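Local coordinates for microcin B17-processing protein McbB (Escherichia coli str. K-12 substr. MG1655, PDB 6GRH) that is needed to process the inactive precursor of the antibiotic peptide microcin B17 into its active form, at residues Pro164-Ile169 with Tyr184-Gly189; Gly189-Phe194 with Glu282-Trp287. One frame throughout, in Å; residues are numbered along the deposited sequence.

Contact 1 (Pro164-Ile169 with Tyr184-Gly189)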
loop_
_atom_site.group_PDB
_atom_site.type_symbol
_atom_site.label_atom_id
_atom_site.label_comp_id
_atom_site.label_asym_id
_atom_site.label_seq_id
_atom_site.Cartn_x
_atom_site.Cartn_y
_atom_site.Cartn_z
ATOM N N PRO B 164 -11.553 32.047 -11.817
ATOM C CA PRO B 164 -11.332 32.275 -10.381
ATOM C C PRO B 164 -12.165 31.343 -9.484
ATOM O O PRO B 164 -13.376 31.216 -9.666
ATOM C CB PRO B 164 -11.775 33.722 -10.184
ATOM C CG PRO B 164 -11.596 34.374 -11.519
ATOM C CD PRO B 164 -11.851 33.308 -12.539
ATOM N N GLY B 165 -11.503 30.655 -8.563
ATOM C CA GLY B 165 -12.178 29.791 -7.603
ATOM C C GLY B 165 -12.764 28.491 -8.130
ATOM O O GLY B 165 -13.467 27.813 -7.394
ATOM N N VAL B 166 -12.463 28.128 -9.374
ATOM C CA VAL B 166 -13.032 26.933 -9.993
ATOM C C VAL B 166 -12.496 25.678 -9.306
ATOM O O VAL B 166 -11.432 25.711 -8.689
ATOM C CB VAL B 166 -12.691 26.881 -11.493
ATOM C CG1 VAL B 166 -11.216 26.574 -11.749
ATOM C CG2 VAL B 166 -13.568 25.906 -12.240
ATOM N N ALA B 167 -13.256 24.603 -9.382
ATOM C CA ALA B 167 -12.769 23.261 -9.103
ATOM C C ALA B 167 -13.520 22.292 -10.006
ATOM O O ALA B 167 -14.571 22.621 -10.544
ATOM C CB ALA B 167 -12.944 22.886 -7.639
ATOM N N PHE B 168 -12.951 21.106 -10.175
ATOM C CA PHE B 168 -13.511 20.085 -11.038
ATOM C C PHE B 168 -13.608 18.772 -10.297
ATOM O O PHE B 168 -12.723 18.446 -9.465
ATOM C CB PHE B 168 -12.620 19.820 -12.258
ATOM C CG PHE B 168 -12.283 21.038 -13.065
ATOM C CD1 PHE B 168 -11.266 21.902 -12.659
ATOM C CD2 PHE B 168 -12.951 21.302 -14.228
ATOM C CE1 PHE B 168 -10.923 23.012 -13.410
ATOM C CE2 PHE B 168 -12.621 22.403 -14.997
ATOM C CZ PHE B 168 -11.597 23.256 -14.590
ATOM N N ILE B 169 -14.639 18.002 -10.658
ATOM C CA ILE B 169 -14.735 16.587 -10.312
ATOM C C ILE B 169 -15.045 15.908 -11.614
ATOM O O ILE B 169 -15.757 16.472 -12.432
ATOM C CB ILE B 169 -15.856 16.323 -9.292
ATOM C CG1 ILE B 169 -15.417 16.894 -7.953
ATOM C CG2 ILE B 169 -16.147 14.824 -9.152
ATOM C CD1 ILE B 169 -16.524 17.050 -6.953
ATOM N N TYR B 184 -10.310 18.344 -8.078
ATOM C CA TYR B 184 -9.250 19.123 -8.690
ATOM C C TYR B 184 -9.480 20.631 -8.561
ATOM O O TYR B 184 -10.316 21.205 -9.260
ATOM C CB TYR B 184 -9.109 18.736 -10.171
ATOM C CG TYR B 184 -8.082 19.554 -10.907
ATOM C CD1 TYR B 184 -6.846 19.892 -10.317
ATOM C CD2 TYR B 184 -8.329 19.998 -12.197
ATOM C CE1 TYR B 184 -5.911 20.675 -10.994
ATOM C CE2 TYR B 184 -7.409 20.773 -12.887
ATOM C CZ TYR B 184 -6.209 21.106 -12.297
ATOM O OH TYR B 184 -5.350 21.881 -13.010
ATOM N N SER B 185 -8.703 21.263 -7.688
ATOM C CA SER B 185 -8.775 22.692 -7.423
ATOM C C SER B 185 -7.409 23.287 -7.700
ATOM O O SER B 185 -6.463 23.027 -6.942
ATOM C CB SER B 185 -9.155 22.952 -5.979
ATOM O OG SER B 185 -8.927 24.314 -5.617
ATOM N N PRO B 186 -7.286 24.084 -8.786
ATOM C CA PRO B 186 -6.005 24.735 -8.991
ATOM C C PRO B 186 -5.585 25.628 -7.832
ATOM O O PRO B 186 -4.408 25.619 -7.464
ATOM C CB PRO B 186 -6.220 25.531 -10.276
ATOM C CG PRO B 186 -7.272 24.762 -11.009
ATOM C CD PRO B 186 -8.143 24.160 -9.978
ATOM N N ASP B 187 -6.513 26.378 -7.250
ATOM C CA ASP B 187 -6.225 27.206 -6.083
ATOM C C ASP B 187 -5.601 26.383 -4.942
ATOM O O ASP B 187 -4.656 26.839 -4.327
ATOM C CB ASP B 187 -7.487 27.879 -5.535
ATOM C CG ASP B 187 -7.937 29.082 -6.356
ATOM O OD1 ASP B 187 -7.156 29.595 -7.185
ATOM O OD2 ASP B 187 -9.104 29.526 -6.130
ATOM N N LEU B 188 -6.132 25.195 -4.677
ATOM C CA LEU B 188 -5.648 24.326 -3.573
ATOM C C LEU B 188 -4.488 23.368 -3.907
ATOM O O LEU B 188 -3.960 22.701 -3.005
ATOM C CB LEU B 188 -6.818 23.545 -2.986
ATOM C CG LEU B 188 -7.920 24.382 -2.338
ATOM C CD1 LEU B 188 -9.091 23.493 -1.973
ATOM C CD2 LEU B 188 -7.466 25.151 -1.096
ATOM N N GLY B 189 -4.142 23.285 -5.186
ATOM C CA GLY B 189 -3.008 22.505 -5.683
ATOM C C GLY B 189 -3.194 20.990 -5.685
ATOM O O GLY B 189 -2.207 20.260 -5.604
HETATM O O HOH W 1 -8.692 31.315 -8.490
HETATM O O HOH W 2 -9.133 27.142 -8.462
HETATM O O HOH W 3 -11.248 25.624 -5.896
#

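Contact 2 (Gly189-Phe194 with Glu282-Trp287). With ZN (zinc ion), chain F.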
loop_
_atom_site.group_PDB
_atom_site.type_symbol
_atom_site.label_atom_id
_atom_site.label_comp_id
_atom_site.label_asym_id
_atom_site.label_seq_id
_atom_site.Cartn_x
_atom_site.Cartn_y
_atom_site.Cartn_z
ATOM N N GLY B 189 -4.142 23.285 -5.186
ATOM C CA GLY B 189 -3.008 22.505 -5.683
ATOM C C GLY B 189 -3.194 20.990 -5.685
ATOM O O GLY B 189 -2.207 20.260 -5.604
ATOM N N THR B 190 -4.446 20.523 -5.774
ATOM C CA THR B 190 -4.768 19.096 -5.698
ATOM C C THR B 190 -4.664 18.418 -7.082
ATOM O O THR B 190 -4.757 19.103 -8.108
ATOM C CB THR B 190 -6.186 18.848 -5.152
ATOM O OG1 THR B 190 -7.141 19.542 -5.941
ATOM C CG2 THR B 190 -6.312 19.312 -3.711
ATOM N N PRO B 191 -4.467 17.077 -7.108
ATOM C CA PRO B 191 -4.264 16.373 -8.376
ATOM C C PRO B 191 -5.467 16.365 -9.285
ATOM O O PRO B 191 -6.580 16.214 -8.835
ATOM C CB PRO B 191 -3.931 14.933 -7.947
ATOM C CG PRO B 191 -3.417 15.055 -6.559
ATOM C CD PRO B 191 -4.246 16.170 -5.964
ATOM N N CYS B 192 -5.174 16.454 -10.576
ATOM C CA CYS B 192 -6.158 16.521 -11.613
ATOM C C CYS B 192 -6.612 15.132 -12.058
ATOM O O CYS B 192 -6.166 14.127 -11.532
ATOM C CB CYS B 192 -5.565 17.324 -12.768
ATOM S SG CYS B 192 -4.504 16.378 -13.885
ATOM N N HIS B 193 -7.550 15.093 -12.989
ATOM C CA HIS B 193 -8.015 13.838 -13.570
ATOM C C HIS B 193 -6.909 12.913 -14.090
ATOM O O HIS B 193 -6.958 11.698 -13.898
ATOM C CB HIS B 193 -8.907 14.118 -14.744
ATOM C CG HIS B 193 -9.229 12.909 -15.540
ATOM N ND1 HIS B 193 -10.010 11.890 -15.048
ATOM C CD2 HIS B 193 -8.883 12.557 -16.802
ATOM C CE1 HIS B 193 -10.123 10.953 -15.978
ATOM N NE2 HIS B 193 -9.457 11.334 -17.053
ATOM N N PHE B 194 -5.931 13.489 -14.773
ATOM C CA PHE B 194 -4.866 12.688 -15.399
ATOM C C PHE B 194 -3.983 12.042 -14.320
ATOM O O PHE B 194 -3.556 10.894 -14.460
ATOM C CB PHE B 194 -4.131 13.512 -16.465
ATOM C CG PHE B 194 -5.022 13.885 -17.605
ATOM C CD1 PHE B 194 -5.461 12.907 -18.497
ATOM C CD2 PHE B 194 -5.533 15.170 -17.718
ATOM C CE1 PHE B 194 -6.360 13.213 -19.499
ATOM C CE2 PHE B 194 -6.411 15.500 -18.746
ATOM C CZ PHE B 194 -6.832 14.522 -19.630
ATOM N N GLU B 282 -9.732 6.949 -1.570
ATOM C CA GLU B 282 -8.273 6.893 -1.631
ATOM C C GLU B 282 -7.700 8.212 -2.151
ATOM O O GLU B 282 -8.118 8.667 -3.195
ATOM C CB GLU B 282 -7.848 5.738 -2.575
ATOM C CG GLU B 282 -6.372 5.384 -2.540
ATOM C CD GLU B 282 -6.002 4.113 -3.327
ATOM O OE1 GLU B 282 -6.871 3.521 -4.010
ATOM O OE2 GLU B 282 -4.818 3.683 -3.259
ATOM N N PRO B 283 -6.724 8.805 -1.430
ATOM C CA PRO B 283 -6.064 9.996 -1.965
ATOM C C PRO B 283 -5.013 9.560 -2.978
ATOM O O PRO B 283 -4.286 8.626 -2.703
ATOM C CB PRO B 283 -5.430 10.623 -0.724
ATOM C CG PRO B 283 -5.142 9.450 0.196
ATOM C CD PRO B 283 -6.097 8.345 -0.170
ATOM N N VAL B 284 -4.957 10.185 -4.145
ATOM C CA VAL B 284 -3.910 9.849 -5.126
ATOM C C VAL B 284 -2.822 10.917 -5.090
ATOM O O VAL B 284 -3.095 12.059 -4.799
ATOM C CB VAL B 284 -4.457 9.647 -6.559
ATOM C CG1 VAL B 284 -5.720 8.784 -6.528
ATOM C CG2 VAL B 284 -4.696 10.960 -7.264
ATOM N N ILE B 285 -1.610 10.531 -5.427
ATOM C CA ILE B 285 -0.504 11.467 -5.588
ATOM C C ILE B 285 -0.557 12.139 -6.969
ATOM O O ILE B 285 -1.224 11.662 -7.887
ATOM C CB ILE B 285 0.873 10.790 -5.362
ATOM C CG1 ILE B 285 1.176 9.718 -6.408
ATOM C CG2 ILE B 285 0.937 10.163 -3.966
ATOM C CD1 ILE B 285 2.591 9.207 -6.370
ATOM N N HIS B 286 0.120 13.269 -7.085
ATOM C CA HIS B 286 0.359 13.891 -8.402
ATOM C C HIS B 286 1.183 12.929 -9.253
ATOM O O HIS B 286 2.132 12.316 -8.764
ATOM C CB HIS B 286 1.126 15.199 -8.256
ATOM C CG HIS B 286 0.341 16.294 -7.622
ATOM N ND1 HIS B 286 0.303 16.493 -6.260
ATOM C CD2 HIS B 286 -0.432 17.263 -8.169
ATOM C CE1 HIS B 286 -0.472 17.535 -5.997
ATOM N NE2 HIS B 286 -0.920 18.026 -7.139
ATOM N N TRP B 287 0.774 12.732 -10.494
ATOM C CA TRP B 287 1.513 11.854 -11.376
ATOM C C TRP B 287 2.779 12.598 -11.826
ATOM O O TRP B 287 2.731 13.786 -12.181
ATOM C CB TRP B 287 0.657 11.448 -12.549
ATOM C CG TRP B 287 1.330 10.592 -13.542
ATOM C CD1 TRP B 287 2.133 9.526 -13.305
ATOM C CD2 TRP B 287 1.188 10.689 -14.956
ATOM N NE1 TRP B 287 2.502 8.948 -14.485
ATOM C CE2 TRP B 287 1.927 9.643 -15.517
ATOM C CE3 TRP B 287 0.483 11.558 -15.801
ATOM C CZ2 TRP B 287 2.004 9.437 -16.898
ATOM C CZ3 TRP B 287 0.559 11.362 -17.179
ATOM C CH2 TRP B 287 1.314 10.303 -17.711
HETATM ZN ZN ZN F . -2.429 16.057 -12.882
HETATM O O HOH W 4 -2.446 20.040 -9.129
#

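Contact 1 (Pro164-Ile169 with Tyr184-Gly189)
A single antiparallel beta bridge joins Phe168, at the start of strand 167-174 of the mixed sheet, to Tyr184, in the loop that leads to the zinc-binding residues. Phe168 and Tyr184 form its hydrogen-bonded pair. Phe168 N donates to Tyr184 O at 2.8 Å, and Tyr184 N donates back to Phe168 O at 2.8 Å. Tyr184 O also takes a CA-H...O contact from Ala167 CA at 3.2 Å.

The two aromatic side chains lie side by side and point the same way. Their planes are 23° from parallel but slid apart, and the rings barely overlap. Phe168 CD1 meets Tyr184 CD2 at 3.5 Å. Tyr184 CG stands anti to the backbone N (chi1 177°), which sets its ring alongside Phe168, while Pro186 CD sits over the centre of one face. The hydroxyl of Tyr184 is hydrogen-bonded to Glu161, and Tyr157 meets both rings.

Toward Gly165 the two backbones draw apart, and water joins them. Val166 O accepts from two waters. One of these accepts from Asp187 N, and the other is hydrogen-bonded to Ser185 OG. Ser185 OG also accepts from Leu188 N at 3.1 Å, an ST motif that holds the turn. At the outer end a third water accepts from Gly165 N at 2.9 Å and donates to Asp187 OD1 at 2.6 Å.

Contact 2 (Gly189-Phe194 with Glu282-Trp287)
Pro191 and His286 pack together beside a four-cysteine zinc site, where the segment entering helix 193-204 meets the loop after strand 279-282. The main interaction is CH-pi. Pro191 CG lies 3.8 Å from the centroid of the His286 ring and only 5° off the ring normal, so it sits over the middle of one face. The two side chains cross at about a right angle. The first torsion of His286 puts CG anti to its carbonyl carbon (chi1 -69°), and the imidazole reaches across to the proline.

Apolar contact continues along the proline ring, where Pro191 CB touches Val284 CG2 at 4.1 Å. Separately, Pro191 CG is in van der Waals contact with a carbonyl oxygen, Val284 O, at 3.5 Å. Val284 also packs on His196 and Trp200 of helix 193-204. Farther along, the Trp287 ring approaches the backbone of Phe194 loosely.

The polar contacts gather at the imidazole edge. His286 NE2 gives a weak, bent hydrogen bond to Gly189 O at 3.0 Å, with an angle of 128° at the hydrogen. Gly189 O also accepts from Gln251 of the McbC chain. A water near the imidazole plane donates to Thr190 O at 2.7 Å and lies 3.2 Å from His286 NE2.

The zinc ion binds beside the contact, through Cys192 of the 189-194 segment. Cys192 is at the N-cap position of helix 193-204. Cys195, Cys290 and Cys292 supply the other three ligands of the zinc ion, and Cys192 SG binds it at 2.3 Å.

Overall arrangement
Contacts 1 and 2 follow each other along the chain and share Gly189. Their centres are about 12 Å apart, on the same side of the chain's centre. Contact 1 ties the 184-189 loop to strand 167-174, inside the mixed sheet. Contact 2 ties the next residues to the loop after strand 279-282, an outermost strand of that sheet within this chain. The contacts also touch directly: Ser185 N lies 2.9 Å from Thr190 OG1, a probable hydrogen bond, and Tyr184 CG packs on Cys192 CA at 3.7 Å. One connection thus links the sheet to the zinc site, and the McbC chain meets it around Gly189.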